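Local coordinates for protein ORF14 (Streptomyces clavuligerus, PDB 2WPX) that is a tandem GNAT protein of the clavulanic acid biosynthesis pathway that binds acetyl-CoA and probably acts as an acyltransferase, at residues W160-P168 with N317-Y325. Residues are numbered along the deposited sequence; the frame is centred on the assembly and turned at random.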
ATOM      1  N   TRP A 160     -11.682  -6.946  -1.413  1.00 15.17           N
ATOM      2  CA  TRP A 160     -12.401  -5.997  -2.238  1.00 15.56           C
ATOM      3  C   TRP A 160     -13.848  -5.887  -1.820  1.00 16.15           C
ATOM      4  O   TRP A 160     -14.485  -6.864  -1.462  1.00 15.85           O
ATOM      5  CB  TRP A 160     -12.340  -6.348  -3.754  1.00 16.29           C
ATOM      6  CG  TRP A 160     -10.975  -6.050  -4.396  1.00 16.11           C
ATOM      7  CD1 TRP A 160      -9.967  -6.938  -4.575  1.00 16.03           C
ATOM      8  CD2 TRP A 160     -10.488  -4.785  -4.885  1.00 14.99           C
ATOM      9  NE1 TRP A 160      -8.884  -6.323  -5.137  1.00 16.39           N
ATOM     10  CE2 TRP A 160      -9.179  -5.003  -5.359  1.00 16.48           C
ATOM     11  CE3 TRP A 160     -11.043  -3.500  -4.995  1.00 13.13           C
ATOM     12  CZ2 TRP A 160      -8.413  -3.991  -5.931  1.00 12.44           C
ATOM     13  CZ3 TRP A 160     -10.295  -2.507  -5.534  1.00 11.15           C
ATOM     14  CH2 TRP A 160      -8.991  -2.756  -6.030  1.00 12.45           C
ATOM     15  N   LEU A 161     -14.335  -4.657  -1.833  1.00 16.46           N
ATOM     16  CA  LEU A 161     -15.741  -4.378  -1.694  1.00 16.38           C
ATOM     17  C   LEU A 161     -16.218  -3.707  -2.966  1.00 17.52           C
ATOM     18  O   LEU A 161     -15.678  -2.690  -3.392  1.00 17.60           O
ATOM     19  CB  LEU A 161     -15.974  -3.451  -0.524  1.00 15.46           C
ATOM     20  CG  LEU A 161     -17.398  -2.845  -0.409  1.00 15.44           C
ATOM     21  CD1 LEU A 161     -18.501  -3.913  -0.197  1.00 13.00           C
ATOM     22  CD2 LEU A 161     -17.432  -1.745   0.674  1.00 12.89           C
ATOM     23  N   ASP A 162     -17.233  -4.295  -3.570  1.00 18.56           N
ATOM     24  CA  ASP A 162     -17.832  -3.769  -4.742  1.00 20.42           C
ATOM     25  C   ASP A 162     -19.247  -3.348  -4.389  1.00 21.11           C
ATOM     26  O   ASP A 162     -20.161  -4.172  -4.267  1.00 22.81           O
ATOM     27  CB  ASP A 162     -17.856  -4.865  -5.778  1.00 22.03           C
ATOM     28  CG  ASP A 162     -18.545  -4.478  -7.042  1.00 24.54           C
ATOM     29  OD1 ASP A 162     -19.333  -3.501  -7.101  1.00 27.81           O
ATOM     30  OD2 ASP A 162     -18.303  -5.209  -8.011  1.00 27.82           O
ATOM     31  N   LEU A 163     -19.418  -2.046  -4.263  1.00 23.50           N
ATOM     32  CA  LEU A 163     -20.678  -1.458  -3.910  1.00 23.63           C
ATOM     33  C   LEU A 163     -21.829  -1.781  -4.877  1.00 24.81           C
ATOM     34  O   LEU A 163     -22.975  -1.621  -4.494  1.00 24.32           O
ATOM     35  CB  LEU A 163     -20.515   0.051  -3.769  1.00 22.77           C
ATOM     36  CG  LEU A 163     -19.976   0.591  -2.440  1.00 22.40           C
ATOM     37  CD1 LEU A 163     -18.884  -0.260  -1.938  1.00 25.19           C
ATOM     38  CD2 LEU A 163     -19.454   2.005  -2.719  1.00 23.76           C
ATOM     39  N   ASP A 164     -21.537  -2.180  -6.113  1.00 26.02           N
ATOM     40  CA  ASP A 164     -22.600  -2.643  -7.023  1.00 28.82           C
ATOM     41  C   ASP A 164     -23.044  -4.062  -6.705  1.00 28.80           C
ATOM     42  O   ASP A 164     -24.025  -4.550  -7.245  1.00 29.84           O
ATOM     43  CB  ASP A 164     -22.152  -2.665  -8.490  1.00 30.66           C
ATOM     44  CG  ASP A 164     -22.110  -1.295  -9.119  1.00 33.60           C
ATOM     45  OD1 ASP A 164     -21.342  -1.155 -10.110  1.00 37.83           O
ATOM     46  OD2 ASP A 164     -22.794  -0.369  -8.618  1.00 34.07           O
ATOM     47  N   ARG A 165     -22.284  -4.750  -5.875  1.00 29.10           N
ATOM     48  CA  ARG A 165     -22.661  -6.100  -5.470  1.00 29.60           C
ATOM     49  C   ARG A 165     -23.269  -6.060  -4.067  1.00 28.30           C
ATOM     50  O   ARG A 165     -24.161  -6.810  -3.760  1.00 28.36           O
ATOM     51  CB  ARG A 165     -21.439  -7.000  -5.485  1.00 30.19           C
ATOM     52  CG  ARG A 165     -21.721  -8.431  -5.204  1.00 34.37           C
ATOM     53  CD  ARG A 165     -20.706  -8.978  -4.212  1.00 40.67           C
ATOM     54  NE  ARG A 165     -19.458  -9.448  -4.825  1.00 43.75           N
ATOM     55  CZ  ARG A 165     -19.268 -10.697  -5.263  1.00 48.71           C
ATOM     56  NH1 ARG A 165     -20.247 -11.598  -5.194  1.00 47.28           N
ATOM     57  NH2 ARG A 165     -18.098 -11.052  -5.792  1.00 52.29           N
ATOM     58  N   HIS A 166     -22.780  -5.183  -3.203  1.00 26.85           N
ATOM     59  CA  HIS A 166     -23.281  -5.188  -1.828  1.00 25.39           C
ATOM     60  C   HIS A 166     -23.210  -3.778  -1.277  1.00 23.12           C
ATOM     61  O   HIS A 166     -22.183  -3.155  -1.338  1.00 21.89           O
ATOM     62  CB  HIS A 166     -22.485  -6.134  -0.925  1.00 24.82           C
ATOM     63  CG  HIS A 166     -22.820  -5.977   0.535  1.00 27.29           C
ATOM     64  ND1 HIS A 166     -24.076  -6.249   1.045  1.00 27.85           N
ATOM     65  CD2 HIS A 166     -22.085  -5.524   1.582  1.00 24.76           C
ATOM     66  CE1 HIS A 166     -24.092  -5.994   2.340  1.00 25.71           C
ATOM     67  NE2 HIS A 166     -22.895  -5.550   2.690  1.00 24.99           N
ATOM     68  N   ASP A 167     -24.310  -3.255  -0.771  1.00 22.27           N
ATOM     69  CA  ASP A 167     -24.261  -1.896  -0.212  1.00 21.94           C
ATOM     70  C   ASP A 167     -24.164  -1.868   1.317  1.00 20.36           C
ATOM     71  O   ASP A 167     -25.149  -2.051   1.985  1.00 20.80           O
ATOM     72  CB  ASP A 167     -25.477  -1.100  -0.699  1.00 22.19           C
ATOM     73  CG  ASP A 167     -25.558   0.274  -0.064  1.00 23.02           C
ATOM     74  OD1 ASP A 167     -26.664   0.834  -0.185  1.00 26.26           O
ATOM     75  OD2 ASP A 167     -24.574   0.762   0.578  1.00 15.89           O
ATOM     76  N   PRO A 168     -22.968  -1.648   1.885  1.00 19.45           N
ATOM     77  CA  PRO A 168     -22.963  -1.744   3.348  1.00 19.46           C
ATOM     78  C   PRO A 168     -23.753  -0.623   4.019  1.00 19.67           C
ATOM     79  O   PRO A 168     -23.987  -0.642   5.235  1.00 20.05           O
ATOM     80  CB  PRO A 168     -21.488  -1.624   3.709  1.00 18.63           C
ATOM     81  CG  PRO A 168     -20.875  -0.915   2.581  1.00 19.23           C
ATOM     82  CD  PRO A 168     -21.679  -1.215   1.344  1.00 18.96           C
ATOM     83  N   ASN A 317     -14.502  -6.210   8.443  1.00 14.21           N
ATOM     84  CA  ASN A 317     -14.473  -5.922   7.020  1.00 14.29           C
ATOM     85  C   ASN A 317     -15.470  -6.818   6.286  1.00 14.16           C
ATOM     86  O   ASN A 317     -16.250  -6.318   5.475  1.00 14.29           O
ATOM     87  CB  ASN A 317     -13.034  -6.052   6.442  1.00 13.24           C
ATOM     88  CG  ASN A 317     -12.196  -4.835   6.725  1.00 12.89           C
ATOM     89  OD1 ASN A 317     -12.738  -3.731   6.837  1.00 13.09           O
ATOM     90  ND2 ASN A 317     -10.875  -5.022   6.900  1.00 10.16           N
ATOM     91  N   ALA A 318     -15.477  -8.108   6.652  1.00 13.34           N
ATOM     92  CA  ALA A 318     -16.390  -9.109   6.099  1.00 14.33           C
ATOM     93  C   ALA A 318     -17.848  -8.753   6.302  1.00 16.59           C
ATOM     94  O   ALA A 318     -18.636  -8.776   5.333  1.00 18.29           O
ATOM     95  CB  ALA A 318     -16.097 -10.537   6.687  1.00 13.38           C
ATOM     96  N   ALA A 319     -18.222  -8.411   7.537  1.00 17.83           N
ATOM     97  CA  ALA A 319     -19.621  -7.942   7.818  1.00 19.59           C
ATOM     98  C   ALA A 319     -19.977  -6.845   6.854  1.00 19.66           C
ATOM     99  O   ALA A 319     -21.131  -6.632   6.567  1.00 22.18           O
ATOM    100  CB  ALA A 319     -19.763  -7.378   9.259  1.00 19.14           C
ATOM    101  N   LEU A 320     -18.989  -6.106   6.387  1.00 18.89           N
ATOM    102  CA  LEU A 320     -19.311  -4.920   5.595  1.00 19.93           C
ATOM    103  C   LEU A 320     -19.369  -5.251   4.092  1.00 20.52           C
ATOM    104  O   LEU A 320     -19.581  -4.363   3.281  1.00 21.08           O
ATOM    105  CB  LEU A 320     -18.258  -3.826   5.814  1.00 20.12           C
ATOM    106  CG  LEU A 320     -18.512  -2.765   6.899  1.00 22.47           C
ATOM    107  CD1 LEU A 320     -18.760  -3.474   8.195  1.00 20.73           C
ATOM    108  CD2 LEU A 320     -17.348  -1.816   7.023  1.00 20.21           C
ATOM    109  N   GLY A 321     -19.135  -6.518   3.718  1.00 19.69           N
ATOM    110  CA  GLY A 321     -19.162  -6.886   2.303  1.00 19.93           C
ATOM    111  C   GLY A 321     -17.765  -7.047   1.677  1.00 19.00           C
ATOM    112  O   GLY A 321     -17.648  -7.418   0.496  1.00 19.57           O
ATOM    113  N   PHE A 322     -16.706  -6.762   2.438  1.00 15.87           N
ATOM    114  CA  PHE A 322     -15.374  -6.959   1.897  1.00 15.19           C
ATOM    115  C   PHE A 322     -15.146  -8.478   1.631  1.00 16.57           C
ATOM    116  O   PHE A 322     -15.501  -9.298   2.461  1.00 16.28           O
ATOM    117  CB  PHE A 322     -14.274  -6.370   2.799  1.00 12.96           C
ATOM    118  CG  PHE A 322     -14.019  -4.891   2.595  1.00 11.52           C
ATOM    119  CD1 PHE A 322     -14.640  -3.938   3.411  1.00 10.60           C
ATOM    120  CD2 PHE A 322     -13.145  -4.455   1.613  1.00 12.67           C
ATOM    121  CE1 PHE A 322     -14.387  -2.605   3.263  1.00 14.42           C
ATOM    122  CE2 PHE A 322     -12.868  -3.104   1.433  1.00 10.72           C
ATOM    123  CZ  PHE A 322     -13.497  -2.166   2.238  1.00 12.65           C
ATOM    124  N   GLU A 323     -14.581  -8.826   0.462  1.00 17.08           N
ATOM    125  CA  GLU A 323     -14.288 -10.225   0.130  1.00 17.85           C
ATOM    126  C   GLU A 323     -12.803 -10.400  -0.154  1.00 16.58           C
ATOM    127  O   GLU A 323     -12.204  -9.649  -0.929  1.00 16.86           O
ATOM    128  CB  GLU A 323     -15.141 -10.720  -1.048  1.00 19.80           C
ATOM    129  CG  GLU A 323     -16.620 -10.631  -0.774  1.00 21.88           C
ATOM    130  CD  GLU A 323     -17.506 -11.041  -1.973  1.00 31.10           C
ATOM    131  OE1 GLU A 323     -17.359 -10.479  -3.075  1.00 31.50           O
ATOM    132  OE2 GLU A 323     -18.370 -11.927  -1.804  1.00 32.69           O
ATOM    133  N   PRO A 324     -12.195 -11.373   0.521  1.00 15.55           N
ATOM    134  CA  PRO A 324     -10.777 -11.670   0.310  1.00 14.75           C
ATOM    135  C   PRO A 324     -10.569 -12.125  -1.130  1.00 15.78           C
ATOM    136  O   PRO A 324     -11.247 -13.018  -1.608  1.00 16.35           O
ATOM    137  CB  PRO A 324     -10.494 -12.805   1.306  1.00 14.57           C
ATOM    138  CG  PRO A 324     -11.617 -12.711   2.307  1.00 15.04           C
ATOM    139  CD  PRO A 324     -12.815 -12.226   1.547  1.00 14.42           C
ATOM    140  N   TYR A 325      -9.639 -11.485  -1.813  1.00 15.26           N
ATOM    141  CA  TYR A 325      -9.383 -11.781  -3.202  1.00 17.13           C
ATOM    142  C   TYR A 325      -8.008 -12.434  -3.466  1.00 17.18           C
ATOM    143  O   TYR A 325      -7.949 -13.453  -4.131  1.00 18.74           O
ATOM    144  CB  TYR A 325      -9.502 -10.514  -4.011  1.00 16.82           C
ATOM    145  CG  TYR A 325      -9.653 -10.837  -5.444  1.00 20.52           C
ATOM    146  CD1 TYR A 325     -10.908 -11.179  -5.969  1.00 22.35           C
ATOM    147  CD2 TYR A 325      -8.558 -10.814  -6.297  1.00 21.80           C
ATOM    148  CE1 TYR A 325     -11.062 -11.489  -7.297  1.00 25.35           C
ATOM    149  CE2 TYR A 325      -8.706 -11.109  -7.638  1.00 25.06           C
ATOM    150  CZ  TYR A 325      -9.960 -11.451  -8.128  1.00 28.70           C
ATOM    151  OH  TYR A 325     -10.116 -11.747  -9.479  1.00 34.66           O
TER
HETATM  152  O   HOH W   1     -16.230  -8.208  -3.556  1.00 18.58           O
HETATM  153  O   HOH W   2     -22.750  -5.078   5.363  1.00 13.22           O
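Trp160 and Glu323 form an antiparallel beta bridge where the end of strand 149-162, from the N-terminal GNAT half, meets the start of strand 323-334, from the C-terminal half. Two reciprocal backbone bonds make this a hydrogen-bonded pair: Trp160 N gives to Glu323 O at 2.8 Å, and Glu323 N gives to Trp160 O at 2.7 Å. Trp160 CD1 meets Tyr325 CB at 3.6 Å, and the indole edge is turned to the Tyr325 face in an offset edge-to-face pair, planes at 88°; Arg37 makes cation-pi contacts with both rings. Leu161 CB sits over the centre of the Phe322 ring, 3.7 Å from its centroid, a CH-pi contact; Phe322 CG lies anti to its own carbonyl carbon (chi1 -84°), which turns the ring beneath Leu161. On the more exposed side, Arg165 NH2 and Glu323 OE1 form a salt bridge of 2.9 Å, but the carboxylate lies over a guanidinium face, the planes 80° apart. A water donates to both Glu323 OE1 and Trp160 O, tying the carboxylate to the bridge. Past the strand end, the His166 edge approaches Leu320 O (CD2 to O 3.2 Å), and a second water joins His166 NE2 to Ala319 O. Gly321, with positive phi, closes helix 311-319 in a Schellman motif, Phe322 N bonding to Asn317 O and Gly321 N to Ala318 O. Strand 149-162 lies between 323-334 and 301-307, and 323-334 between 120-127 and 149-162, consistent with a reciprocal exchange of strands between the two GNAT halves.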